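Local coordinates for protein polysaccharide deacetylase (Bacillus anthracis, PDB 2J13) that is a zinc-containing family 4 carbohydrate esterase that probably removes acetyl groups from peptidoglycan of the bacterial cell wall, at residues 37-40 against 41-44. Numbering follows the deposited sequence.
Sequences YTDL and LQKN
Asp39 O is gripped twice by Lys43: the backbone N of Lys43 reaches it at 3.1 Å in the i to i+4 pattern of an alpha helix, and Lys43 NZ adds a weak hydrogen bond to Asp39 O at 2.9 Å. This is the C-terminal part of helix 35-43, where Leu41 N and Gln42 N bond in the same way to Tyr37 O and Thr38 O. To reach back, the Lys43 chain runs straight through chi2 and then bends at chi3 (-134°) and chi4 (68°), crossing the Asp39 side chain at about a right angle. Lys43 CE lies 3.2 Å from Asp39 OD2, while the salt bridge from Lys43 NZ to Asp39 OD2 is long, at 3.7 Å. The buried Leu40 packs against Glu160 and Leu163 of helix 160-168; the buried Leu41 meets Trp20, Tyr48 and Phe175 in loops. The Leu41 CD1 methyl folds back to 3.1 Å from Tyr37 O. Just beyond, the Asn44 side chain turns back on Leu40 O: Asn44 ND2 donates to it at 2.7 Å, reaching an in-plane lone pair of Leu40 O, which in turn lies almost in the Asn44 amide plane.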
loop_
_atom_site.group_PDB
_atom_site.type_symbol
_atom_site.label_atom_id
_atom_site.label_comp_id
_atom_site.label_asym_id
_atom_site.label_seq_id
_atom_site.Cartn_x
_atom_site.Cartn_y
_atom_site.Cartn_z
ATOM N N TYR A 37 3.941 -10.195 -15.647
ATOM C CA TYR A 37 3.431 -9.507 -14.457
ATOM C C TYR A 37 2.170 -8.730 -14.787
ATOM O O TYR A 37 1.155 -8.849 -14.103
ATOM C CB TYR A 37 4.493 -8.575 -13.883
ATOM C CG TYR A 37 5.627 -9.234 -13.122
ATOM C CD1 TYR A 37 5.872 -10.611 -13.188
ATOM C CD2 TYR A 37 6.479 -8.457 -12.347
ATOM C CE1 TYR A 37 6.941 -11.190 -12.497
ATOM C CE2 TYR A 37 7.533 -9.021 -11.645
ATOM C CZ TYR A 37 7.768 -10.386 -11.724
ATOM O OH TYR A 37 8.834 -10.914 -11.022
ATOM N N THR A 38 2.224 -7.929 -15.838
ATOM C CA THR A 38 1.049 -7.188 -16.299
ATOM C C THR A 38 -0.205 -8.050 -16.391
ATOM O O THR A 38 -1.236 -7.698 -15.810
ATOM C CB THR A 38 1.313 -6.522 -17.682
ATOM O OG1 THR A 38 2.509 -5.742 -17.594
ATOM C CG2 THR A 38 0.151 -5.626 -18.100
ATOM N N ASP A 39 -0.142 -9.179 -17.100
ATOM C CA ASP A 39 -1.352 -9.989 -17.222
ATOM C C ASP A 39 -1.676 -10.768 -15.935
ATOM O O ASP A 39 -2.848 -11.001 -15.661
ATOM C CB ASP A 39 -1.358 -10.912 -18.438
ATOM C CG ASP A 39 -2.779 -11.126 -19.001
ATOM O OD1 ASP A 39 -3.748 -10.480 -18.509
ATOM O OD2 ASP A 39 -2.939 -11.949 -19.935
ATOM N N LEU A 40 -0.672 -11.173 -15.159
ATOM C CA LEU A 40 -0.973 -11.799 -13.842
ATOM C C LEU A 40 -1.797 -10.831 -12.997
ATOM O O LEU A 40 -2.805 -11.222 -12.385
ATOM C CB LEU A 40 0.288 -12.227 -13.082
ATOM C CG LEU A 40 0.940 -13.580 -13.392
ATOM C CD1 LEU A 40 2.317 -13.711 -12.786
ATOM C CD2 LEU A 40 0.044 -14.748 -12.919
ATOM N N LEU A 41 -1.389 -9.557 -12.965
ATOM C CA LEU A 41 -2.119 -8.558 -12.172
ATOM C C LEU A 41 -3.498 -8.263 -12.749
ATOM O O LEU A 41 -4.496 -8.216 -12.043
ATOM C CB LEU A 41 -1.306 -7.250 -12.062
ATOM C CG LEU A 41 -0.243 -7.139 -10.981
ATOM C CD1 LEU A 41 0.849 -8.175 -11.100
ATOM C CD2 LEU A 41 0.361 -5.715 -11.009
ATOM N N GLN A 42 -3.545 -8.038 -14.053
ATOM C CA GLN A 42 -4.788 -7.764 -14.743
ATOM C C GLN A 42 -5.901 -8.804 -14.468
ATOM O O GLN A 42 -7.032 -8.436 -14.155
ATOM C CB GLN A 42 -4.485 -7.677 -16.248
ATOM C CG GLN A 42 -5.669 -7.396 -17.140
ATOM C CD GLN A 42 -5.311 -7.524 -18.624
ATOM O OE1 GLN A 42 -4.127 -7.604 -18.998
ATOM N NE2 GLN A 42 -6.338 -7.555 -19.477
ATOM N N LYS A 43 -5.571 -10.090 -14.564
ATOM C CA LYS A 43 -6.567 -11.159 -14.394
ATOM C C LYS A 43 -6.890 -11.474 -12.924
ATOM O O LYS A 43 -7.870 -12.173 -12.631
ATOM C CB LYS A 43 -6.101 -12.465 -15.042
ATOM C CG LYS A 43 -5.534 -12.379 -16.465
ATOM C CD LYS A 43 -5.168 -13.797 -16.937
ATOM C CE LYS A 43 -3.795 -13.901 -17.594
ATOM N NZ LYS A 43 -2.634 -13.694 -16.674
ATOM N N ASN A 44 -6.069 -10.974 -12.001
ATOM C CA ASN A 44 -6.189 -11.348 -10.589
ATOM C C ASN A 44 -6.250 -10.152 -9.645
ATOM O O ASN A 44 -5.660 -10.204 -8.574
ATOM C CB ASN A 44 -5.023 -12.249 -10.209
ATOM C CG ASN A 44 -4.971 -13.525 -11.027
ATOM O OD1 ASN A 44 -5.752 -14.449 -10.793
ATOM N ND2 ASN A 44 -4.026 -13.603 -11.960
#